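Local coordinates for protein lovastatin nonaketide synthase, polyketide synthase component (Aspergillus terreus, PDB 7CPX) that builds the nonaketide skeleton of lovastatin, as dihydromonacolin L, from nine malonyl-CoA units by repeated condensation, reduction, dehydration and methylation, working together with lovC, at residues P952-S960 with W970-W981; E1220-N1228 with G1238-E1246. The protein carries 2 engineered substitutions. All blocks are in the same frame, centred on the assembly; numbering follows the deposited sequence.

Contact 1: P952-S960 with W970-W981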
loop_
_atom_site.group_PDB
_atom_site.type_symbol
_atom_site.label_atom_id
_atom_site.label_comp_id
_atom_site.label_asym_id
_atom_site.label_seq_id
_atom_site.Cartn_x
_atom_site.Cartn_y
_atom_site.Cartn_z
ATOM N N PRO A 952 15.170 6.097 -4.395
ATOM C CA PRO A 952 14.410 5.066 -5.106
ATOM C C PRO A 952 15.181 3.761 -5.139
ATOM O O PRO A 952 15.863 3.453 -6.120
ATOM C CB PRO A 952 14.234 5.668 -6.501
ATOM C CG PRO A 952 15.472 6.466 -6.693
ATOM C CD PRO A 952 15.834 7.019 -5.332
ATOM N N HIS A 953 15.079 2.992 -4.057
ATOM C CA HIS A 953 15.931 1.824 -3.891
ATOM C C HIS A 953 15.805 0.892 -5.088
ATOM O O HIS A 953 14.705 0.608 -5.568
ATOM C CB HIS A 953 15.565 1.081 -2.610
ATOM C CG HIS A 953 16.505 -0.031 -2.272
ATOM N ND1 HIS A 953 16.607 -1.175 -3.034
ATOM C CD2 HIS A 953 17.391 -0.174 -1.258
ATOM C CE1 HIS A 953 17.516 -1.974 -2.505
ATOM N NE2 HIS A 953 18.005 -1.391 -1.425
ATOM N N LEU A 954 16.951 0.420 -5.570
ATOM C CA LEU A 954 16.965 -0.481 -6.710
ATOM C C LEU A 954 16.212 -1.761 -6.377
ATOM O O LEU A 954 16.244 -2.243 -5.242
ATOM C CB LEU A 954 18.405 -0.799 -7.109
ATOM C CG LEU A 954 18.585 -1.676 -8.349
ATOM C CD1 LEU A 954 17.979 -1.014 -9.573
ATOM C CD2 LEU A 954 20.055 -1.974 -8.575
ATOM N N LEU A 955 15.518 -2.303 -7.379
ATOM C CA LEU A 955 14.713 -3.510 -7.230
ATOM C C LEU A 955 13.426 -3.227 -6.466
ATOM O O LEU A 955 12.549 -4.091 -6.380
ATOM C CB LEU A 955 15.500 -4.609 -6.511
ATOM C CG LEU A 955 16.958 -4.825 -6.914
ATOM C CD1 LEU A 955 17.560 -5.949 -6.096
ATOM C CD2 LEU A 955 17.076 -5.120 -8.394
ATOM N N LEU A 956 13.290 -2.018 -5.926
ATOM C CA LEU A 956 12.145 -1.680 -5.092
ATOM C C LEU A 956 11.462 -0.422 -5.605
ATOM O O LEU A 956 10.237 -0.291 -5.516
ATOM C CB LEU A 956 12.584 -1.483 -3.641
ATOM C CG LEU A 956 13.217 -2.692 -2.954
ATOM C CD1 LEU A 956 13.619 -2.343 -1.536
ATOM C CD2 LEU A 956 12.261 -3.859 -2.957
ATOM N N GLY A 957 12.244 0.502 -6.148
ATOM C CA GLY A 957 11.675 1.768 -6.538
ATOM C C GLY A 957 11.433 2.644 -5.321
ATOM O O GLY A 957 12.143 2.583 -4.313
ATOM N N LYS A 958 10.400 3.472 -5.427
ATOM C CA LYS A 958 10.060 4.411 -4.372
ATOM C C LYS A 958 9.044 3.799 -3.421
ATOM O O LYS A 958 8.077 3.162 -3.847
ATOM C CB LYS A 958 9.502 5.704 -4.961
ATOM C CG LYS A 958 10.374 6.306 -6.037
ATOM C CD LYS A 958 10.020 7.753 -6.292
ATOM C CE LYS A 958 10.707 8.265 -7.537
ATOM N NZ LYS A 958 10.040 7.786 -8.778
ATOM N N LEU A 959 9.274 3.997 -2.127
ATOM C CA LEU A 959 8.306 3.578 -1.128
ATOM C C LEU A 959 6.988 4.309 -1.346
ATOM O O LEU A 959 6.966 5.503 -1.658
ATOM C CB LEU A 959 8.847 3.854 0.274
ATOM C CG LEU A 959 7.942 3.482 1.448
ATOM C CD1 LEU A 959 7.564 2.020 1.389
ATOM C CD2 LEU A 959 8.628 3.795 2.763
ATOM N N SER A 960 5.885 3.584 -1.186
ATOM C CA SER A 960 4.577 4.163 -1.453
ATOM C C SER A 960 4.326 5.356 -0.542
ATOM O O SER A 960 4.758 5.382 0.614
ATOM C CB SER A 960 3.480 3.118 -1.263
ATOM O OG SER A 960 2.195 3.706 -1.374
ATOM N N TRP A 970 6.873 -0.677 -1.640
ATOM C CA TRP A 970 7.798 -0.134 -2.621
ATOM C C TRP A 970 7.247 -0.356 -4.021
ATOM O O TRP A 970 6.946 -1.488 -4.408
ATOM C CB TRP A 970 9.171 -0.787 -2.488
ATOM C CG TRP A 970 9.859 -0.469 -1.209
ATOM C CD1 TRP A 970 10.770 0.519 -0.993
ATOM C CD2 TRP A 970 9.694 -1.143 0.038
ATOM N NE1 TRP A 970 11.184 0.502 0.314
ATOM C CE2 TRP A 970 10.537 -0.511 0.970
ATOM C CE3 TRP A 970 8.914 -2.221 0.458
ATOM C CZ2 TRP A 970 10.621 -0.921 2.295
ATOM C CZ3 TRP A 970 8.999 -2.625 1.770
ATOM C CH2 TRP A 970 9.844 -1.978 2.673
ATOM N N LEU A 971 7.127 0.728 -4.779
ATOM C CA LEU A 971 6.548 0.708 -6.113
ATOM C C LEU A 971 7.649 0.918 -7.138
ATOM O O LEU A 971 8.463 1.837 -6.999
ATOM C CB LEU A 971 5.482 1.794 -6.252
ATOM C CG LEU A 971 4.470 1.858 -5.108
ATOM C CD1 LEU A 971 3.630 3.112 -5.206
ATOM C CD2 LEU A 971 3.589 0.626 -5.116
ATOM N N ASN A 972 7.672 0.075 -8.165
ATOM C CA ASN A 972 8.675 0.166 -9.211
ATOM C C ASN A 972 8.057 -0.307 -10.516
ATOM O O ASN A 972 7.060 -1.028 -10.525
ATOM C CB ASN A 972 9.913 -0.669 -8.862
ATOM C CG ASN A 972 11.020 -0.534 -9.883
ATOM O OD1 ASN A 972 10.913 0.234 -10.837
ATOM N ND2 ASN A 972 12.099 -1.281 -9.684
ATOM N N PHE A 973 8.659 0.112 -11.625
ATOM C CA PHE A 973 8.254 -0.323 -12.959
ATOM C C PHE A 973 9.521 -0.801 -13.658
ATOM O O PHE A 973 10.176 -0.042 -14.375
ATOM C CB PHE A 973 7.561 0.796 -13.721
ATOM C CG PHE A 973 6.140 1.023 -13.298
ATOM C CD1 PHE A 973 5.850 1.561 -12.058
ATOM C CD2 PHE A 973 5.094 0.703 -14.144
ATOM C CE1 PHE A 973 4.544 1.775 -11.668
ATOM C CE2 PHE A 973 3.786 0.913 -13.761
ATOM C CZ PHE A 973 3.510 1.450 -12.520
ATOM N N VAL A 974 9.854 -2.068 -13.451
ATOM C CA VAL A 974 11.119 -2.616 -13.922
ATOM C C VAL A 974 11.019 -2.896 -15.415
ATOM O O VAL A 974 10.108 -3.597 -15.868
ATOM C CB VAL A 974 11.485 -3.889 -13.150
ATOM C CG1 VAL A 974 12.710 -4.539 -13.758
ATOM C CG2 VAL A 974 11.722 -3.573 -11.686
ATOM N N ARG A 975 11.956 -2.343 -16.182
ATOM C CA ARG A 975 12.187 -2.762 -17.548
ATOM C C ARG A 975 13.639 -3.203 -17.692
ATOM O O ARG A 975 14.531 -2.579 -17.106
ATOM C CB ARG A 975 11.883 -1.641 -18.555
ATOM C CG ARG A 975 12.613 -0.338 -18.297
ATOM C CD ARG A 975 12.712 0.492 -19.565
ATOM N NE ARG A 975 11.414 0.946 -20.052
ATOM C CZ ARG A 975 10.881 2.132 -19.788
ATOM N NH1 ARG A 975 11.497 3.012 -19.016
ATOM N NH2 ARG A 975 9.702 2.444 -20.315
ATOM N N PRO A 976 13.913 -4.268 -18.448
ATOM C CA PRO A 976 15.272 -4.832 -18.434
ATOM C C PRO A 976 16.366 -3.841 -18.793
ATOM O O PRO A 976 17.458 -3.920 -18.218
ATOM C CB PRO A 976 15.183 -5.971 -19.458
ATOM C CG PRO A 976 13.762 -6.380 -19.430
ATOM C CD PRO A 976 12.973 -5.128 -19.190
ATOM N N ARG A 977 16.130 -2.915 -19.723
ATOM C CA ARG A 977 17.204 -2.000 -20.096
ATOM C C ARG A 977 17.543 -1.043 -18.960
ATOM O O ARG A 977 18.693 -0.604 -18.847
ATOM C CB ARG A 977 16.840 -1.222 -21.361
ATOM C CG ARG A 977 15.609 -0.341 -21.256
ATOM C CD ARG A 977 15.599 0.687 -22.376
ATOM N NE ARG A 977 14.293 1.307 -22.563
ATOM C CZ ARG A 977 13.857 2.365 -21.892
ATOM N NH1 ARG A 977 14.589 2.939 -20.951
ATOM N NH2 ARG A 977 12.654 2.858 -22.169
ATOM N N ASP A 978 16.569 -0.712 -18.110
ATOM C CA ASP A 978 16.851 0.121 -16.947
ATOM C C ASP A 978 17.597 -0.640 -15.861
ATOM O O ASP A 978 18.230 -0.010 -15.007
ATOM C CB ASP A 978 15.552 0.696 -16.379
ATOM C CG ASP A 978 14.929 1.733 -17.291
ATOM O OD1 ASP A 978 15.480 1.969 -18.387
ATOM O OD2 ASP A 978 13.890 2.313 -16.914
ATOM N N ILE A 979 17.534 -1.967 -15.874
ATOM C CA ILE A 979 18.304 -2.814 -14.970
ATOM C C ILE A 979 19.271 -3.596 -15.848
ATOM O O ILE A 979 18.927 -4.659 -16.376
ATOM C CB ILE A 979 17.415 -3.745 -14.141
ATOM C CG1 ILE A 979 16.380 -2.925 -13.369
ATOM C CG2 ILE A 979 18.257 -4.558 -13.176
ATOM C CD1 ILE A 979 15.560 -3.735 -12.396
ATOM N N GLU A 980 20.494 -3.079 -15.988
ATOM C CA GLU A 980 21.422 -3.599 -16.987
ATOM C C GLU A 980 21.578 -5.111 -16.885
ATOM O O GLU A 980 21.574 -5.814 -17.902
ATOM C CB GLU A 980 22.780 -2.913 -16.833
ATOM C CG GLU A 980 23.408 -3.084 -15.455
ATOM C CD GLU A 980 24.660 -2.248 -15.278
ATOM O OE1 GLU A 980 25.023 -1.512 -16.219
ATOM O OE2 GLU A 980 25.281 -2.326 -14.197
ATOM N N TRP A 981 21.714 -5.632 -15.666
ATOM C CA TRP A 981 21.966 -7.055 -15.482
ATOM C C TRP A 981 20.732 -7.914 -15.725
ATOM O O TRP A 981 20.873 -9.112 -15.996
ATOM C CB TRP A 981 22.491 -7.315 -14.071
ATOM C CG TRP A 981 21.577 -6.825 -12.996
ATOM C CD1 TRP A 981 21.684 -5.661 -12.299
ATOM C CD2 TRP A 981 20.414 -7.489 -12.492
ATOM N NE1 TRP A 981 20.661 -5.556 -11.392
ATOM C CE2 TRP A 981 19.867 -6.669 -11.489
ATOM C CE3 TRP A 981 19.783 -8.699 -12.789
ATOM C CZ2 TRP A 981 18.718 -7.016 -10.787
ATOM C CZ3 TRP A 981 18.644 -9.041 -12.091
ATOM C CH2 TRP A 981 18.123 -8.204 -11.102
#
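The amide of Leu971 donates to Lys958 O over 2.8 Å, nearly straight at 177°, and sets the register of a short antiparallel ladder. The return bond of the same pair, Lys958 N to Leu971 O, is weak and bent, and Leu971 O also receives a CA-H...O contact from Gly957. Gly957, with a positive phi and no side chain, lets the incoming chain swing close beside Asn972 before the strand begins. One step on, Leu959 faces Trp970 as a non-hydrogen-bonded pair.

Trp970 is the largest single contributor to the contact. Its indole lies between two leucine methyls on opposite faces: Leu959 CD1 stands 3.9 Å from the centroid of the five-membered ring, almost on the ring normal, and Leu956 CD1 makes a second CH-pi contact from the other side, at 4.1 Å from that centroid. Leu956 runs alongside the tryptophan, with its CB 3.7 Å from Trp970 CB, whereas Leu959 reaches across the ring because its CG lies anti to the backbone N (chi1 179°). Helix 995-1012 packs against the same indole through Ala1005, Met1008 and Ile1009.

Further along, the branch of Leu955 ending in CD2 meets the edge of the Trp981 ring near its plane, 3.5 Å from CZ2, and also approaches Ile979 CD1. Trp981 stacks edge-to-face with His1169. On the sheet face carrying Lys958 and Leu971, Lys958 NZ forms a salt bridge with Glu145 of the second subunit.

Some 6 Å separates the side chains of Trp981 and His985, the latter the predicted proton acceptor of the dehydratase. The two strands form a beta hairpin at the start of the predicted N-terminal hotdog fold, its tryptophan packed on the long helix that such a sheet wraps.

Contact 2: E1220-N1228 with G1238-E1246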
loop_
_atom_site.group_PDB
_atom_site.type_symbol
_atom_site.label_atom_id
_atom_site.label_comp_id
_atom_site.label_asym_id
_atom_site.label_seq_id
_atom_site.Cartn_x
_atom_site.Cartn_y
_atom_site.Cartn_z
ATOM N N GLU A 1220 34.486 -10.882 -4.315
ATOM C CA GLU A 1220 33.255 -11.145 -5.054
ATOM C C GLU A 1220 33.254 -12.544 -5.658
ATOM O O GLU A 1220 32.813 -12.740 -6.794
ATOM C CB GLU A 1220 33.049 -10.089 -6.145
ATOM C CG GLU A 1220 34.106 -10.070 -7.239
ATOM C CD GLU A 1220 33.859 -8.982 -8.265
ATOM O OE1 GLU A 1220 33.143 -8.011 -7.941
ATOM O OE2 GLU A 1220 34.379 -9.098 -9.394
ATOM N N LYS A 1221 33.745 -13.521 -4.900
ATOM C CA LYS A 1221 33.760 -14.910 -5.347
ATOM C C LYS A 1221 33.721 -15.788 -4.107
ATOM O O LYS A 1221 34.701 -15.852 -3.360
ATOM C CB LYS A 1221 34.989 -15.202 -6.202
ATOM C CG LYS A 1221 35.021 -16.606 -6.771
ATOM C CD LYS A 1221 35.955 -16.714 -7.966
ATOM C CE LYS A 1221 37.400 -16.433 -7.583
ATOM N NZ LYS A 1221 38.318 -16.570 -8.749
ATOM N N VAL A 1222 32.593 -16.459 -3.891
ATOM C CA VAL A 1222 32.326 -17.172 -2.652
ATOM C C VAL A 1222 32.007 -18.624 -2.971
ATOM O O VAL A 1222 31.434 -18.943 -4.017
ATOM C CB VAL A 1222 31.166 -16.525 -1.867
ATOM C CG1 VAL A 1222 31.500 -15.084 -1.514
ATOM C CG2 VAL A 1222 29.881 -16.602 -2.673
ATOM N N ALA A 1223 32.364 -19.505 -2.043
ATOM C CA ALA A 1223 32.133 -20.922 -2.239
ATOM C C ALA A 1223 30.682 -21.264 -1.913
ATOM O O ALA A 1223 29.949 -20.481 -1.306
ATOM C CB ALA A 1223 33.089 -21.742 -1.380
ATOM N N PHE A 1224 30.270 -22.459 -2.323
ATOM C CA PHE A 1224 28.896 -22.889 -2.130
ATOM C C PHE A 1224 28.837 -24.406 -2.077
ATOM O O PHE A 1224 29.636 -25.101 -2.714
ATOM C CB PHE A 1224 27.981 -22.382 -3.250
ATOM C CG PHE A 1224 28.184 -23.088 -4.562
ATOM C CD1 PHE A 1224 27.492 -24.249 -4.848
ATOM C CD2 PHE A 1224 29.067 -22.594 -5.506
ATOM C CE1 PHE A 1224 27.675 -24.907 -6.045
ATOM C CE2 PHE A 1224 29.254 -23.246 -6.708
ATOM C CZ PHE A 1224 28.556 -24.405 -6.979
ATOM N N ASN A 1225 27.870 -24.900 -1.310
ATOM C CA ASN A 1225 27.446 -26.288 -1.320
ATOM C C ASN A 1225 25.936 -26.321 -1.504
ATOM O O ASN A 1225 25.236 -25.350 -1.206
ATOM C CB ASN A 1225 27.837 -27.007 -0.025
ATOM C CG ASN A 1225 29.326 -26.956 0.244
ATOM O OD1 ASN A 1225 30.129 -26.804 -0.676
ATOM N ND2 ASN A 1225 29.702 -27.086 1.510
ATOM N N THR A 1226 25.427 -27.438 -2.011
ATOM C CA THR A 1226 23.998 -27.540 -2.267
ATOM C C THR A 1226 23.597 -29.003 -2.338
ATOM O O THR A 1226 24.294 -29.818 -2.952
ATOM C CB THR A 1226 23.618 -26.821 -3.565
ATOM O OG1 THR A 1226 22.288 -27.189 -3.950
ATOM C CG2 THR A 1226 24.585 -27.180 -4.671
ATOM N N ILE A 1227 22.469 -29.317 -1.711
ATOM C CA ILE A 1227 21.874 -30.644 -1.725
ATOM C C ILE A 1227 20.621 -30.575 -2.579
ATOM O O ILE A 1227 19.763 -29.713 -2.359
ATOM C CB ILE A 1227 21.522 -31.131 -0.308
ATOM C CG1 ILE A 1227 22.395 -30.456 0.757
ATOM C CG2 ILE A 1227 21.631 -32.643 -0.228
ATOM C CD1 ILE A 1227 23.865 -30.763 0.655
ATOM N N ASN A 1228 20.513 -31.475 -3.552
ATOM C CA ASN A 1228 19.268 -31.631 -4.299
ATOM C C ASN A 1228 18.369 -32.586 -3.512
ATOM O O ASN A 1228 18.200 -33.762 -3.838
ATOM C CB ASN A 1228 19.546 -32.121 -5.712
ATOM C CG ASN A 1228 18.284 -32.292 -6.535
ATOM O OD1 ASN A 1228 18.213 -33.167 -7.394
ATOM N ND2 ASN A 1228 17.283 -31.456 -6.279
ATOM N N GLY A 1238 15.808 -28.203 -3.135
ATOM C CA GLY A 1238 17.217 -28.069 -2.829
ATOM C C GLY A 1238 17.520 -27.189 -1.634
ATOM O O GLY A 1238 16.792 -26.235 -1.354
ATOM N N ASP A 1239 18.591 -27.507 -0.917
ATOM C CA ASP A 1239 19.086 -26.689 0.179
ATOM C C ASP A 1239 20.467 -26.171 -0.187
ATOM O O ASP A 1239 21.362 -26.960 -0.501
ATOM C CB ASP A 1239 19.148 -27.489 1.482
ATOM C CG ASP A 1239 17.809 -28.082 1.867
ATOM O OD1 ASP A 1239 16.843 -27.926 1.092
ATOM O OD2 ASP A 1239 17.720 -28.704 2.946
ATOM N N ILE A 1240 20.643 -24.856 -0.130
ATOM C CA ILE A 1240 21.874 -24.208 -0.562
ATOM C C ILE A 1240 22.562 -23.600 0.650
ATOM O O ILE A 1240 21.901 -23.176 1.603
ATOM C CB ILE A 1240 21.604 -23.127 -1.627
ATOM C CG1 ILE A 1240 20.811 -23.711 -2.797
ATOM C CG2 ILE A 1240 22.913 -22.555 -2.125
ATOM C CD1 ILE A 1240 20.205 -22.663 -3.696
ATOM N N VAL A 1241 23.892 -23.572 0.613
ATOM C CA VAL A 1241 24.695 -22.925 1.641
ATOM C C VAL A 1241 25.866 -22.238 0.955
ATOM O O VAL A 1241 26.808 -22.898 0.506
ATOM C CB VAL A 1241 25.184 -23.934 2.697
ATOM C CG1 VAL A 1241 25.898 -23.215 3.828
ATOM C CG2 VAL A 1241 24.025 -24.755 3.234
ATOM N N VAL A 1242 25.807 -20.914 0.859
ATOM C CA VAL A 1242 26.868 -20.116 0.260
ATOM C C VAL A 1242 27.698 -19.523 1.387
ATOM O O VAL A 1242 27.149 -18.973 2.347
ATOM C CB VAL A 1242 26.290 -19.015 -0.644
ATOM C CG1 VAL A 1242 27.397 -18.273 -1.370
ATOM C CG2 VAL A 1242 25.319 -19.616 -1.636
ATOM N N PHE A 1243 29.019 -19.633 1.277
ATOM C CA PHE A 1243 29.913 -19.220 2.347
ATOM C C PHE A 1243 31.132 -18.518 1.768
ATOM O O PHE A 1243 31.428 -18.610 0.573
ATOM C CB PHE A 1243 30.339 -20.415 3.209
ATOM C CG PHE A 1243 30.715 -21.636 2.418
ATOM C CD1 PHE A 1243 29.739 -22.467 1.899
ATOM C CD2 PHE A 1243 32.041 -21.966 2.213
ATOM C CE1 PHE A 1243 30.077 -23.593 1.179
ATOM C CE2 PHE A 1243 32.387 -23.093 1.496
ATOM C CZ PHE A 1243 31.404 -23.908 0.975
ATOM N N ASP A 1244 31.831 -17.798 2.642
ATOM C CA ASP A 1244 32.981 -16.998 2.257
ATOM C C ASP A 1244 34.221 -17.881 2.136
ATOM O O ASP A 1244 34.175 -19.100 2.330
ATOM C CB ASP A 1244 33.205 -15.883 3.278
ATOM C CG ASP A 1244 33.999 -14.720 2.712
ATOM O OD1 ASP A 1244 34.681 -14.909 1.683
ATOM O OD2 ASP A 1244 33.947 -13.621 3.301
ATOM N N ALA A 1245 35.353 -17.255 1.808
ATOM C CA ALA A 1245 36.611 -17.989 1.753
ATOM C C ALA A 1245 36.957 -18.576 3.114
ATOM O O ALA A 1245 37.434 -19.713 3.207
ATOM C CB ALA A 1245 37.730 -17.073 1.261
ATOM N N GLU A 1246 36.721 -17.815 4.185
ATOM C CA GLU A 1246 36.931 -18.321 5.536
ATOM C C GLU A 1246 35.875 -19.336 5.956
ATOM O O GLU A 1246 35.908 -19.796 7.102
ATOM C CB GLU A 1246 36.957 -17.163 6.540
ATOM C CG GLU A 1246 35.712 -16.284 6.540
ATOM C CD GLU A 1246 35.805 -15.125 5.566
ATOM O OE1 GLU A 1246 36.714 -15.136 4.709
ATOM O OE2 GLU A 1246 34.970 -14.201 5.660
#
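Main-chain bonding joins Ala1223 to Phe1243, Asn1225 to Val1241 and Ile1227 to Asp1239 as hydrogen-bonded pairs of an antiparallel ladder. Asn1225 and Val1241 exchange both their N-H...O bonds, each 2.9 Å between N of one residue and O of the other, and Ile1227 and Asp1239 do likewise. Phe1243 N donates to Ala1223 O. The strand axes approach to 4.6 Å and run at 162° to each other. Between these pairs CA-H...O contacts fill in, such as Phe1224 CA to Val1241 O.

Apolar packing lines the face bearing Phe1224, Thr1226, Ile1240 and Val1242. The CB of Phe1224 rests 4.2 Å from Val1242 CG2 while its ring leads away toward Thr1179. Thr1226 and Ile1240 run alongside each other, and both also touch Val1180, so this face is laid against helix 1170-1184. At the end of the ladder the side chains of Val1222 and Val1242 run crosswise, nearly perpendicular, and meet through CG2 and CG1.

Aromatic and amide packing marks the other face. With chi1 at 44°, CG of Phe1243 sits between its own N and carbonyl carbon, which folds the ring back over the partner strand: the Ala1223 carbonyl lies beneath one ring face, and Ala1223 CB is close to CE2. The Asn1225 side chain crosses obliquely, its amide plane turned 64° from the ring, with ND2 3.5 Å from Phe1243 CE1. Its OD1, at the ring edge, is hydrogen-bonded to Ser1149 OG, which also bonds Phe1224 O and should help hold the amide in place. Asp1239 OD1 is bonded by the backbone N of Asn1255.

Strands 1147-1152 and 1249-1260 flank the pair, making it an interior beta hairpin of the predicted C-terminal hotdog fold, curved around the helix that carries Asp1174, the predicted proton donor.

Overall arrangement
Along the chain the two contacts follow in series. Contact 1 closes the short excursion through residues 961-969, whose last three already belong to strand 967-974; contact 2, far later, closes that through residues 1229-1237, which holds the ends of both its strands. Neither encloses or crosses the other. Their centres are 28 Å apart and their nearest atoms about 12 Å apart, so they do not touch. Contact 1 belongs to the predicted N-terminal hotdog and contact 2 to the C-terminal one, the halves meeting through strands 1016-1027 and 1196-1206 in a double-hotdog dehydratase. Helix 1170-1184 joins them: Pro1170 touches contact 1, and Thr1179 and Val1180 touch contact 2. Both also reach the second subunit.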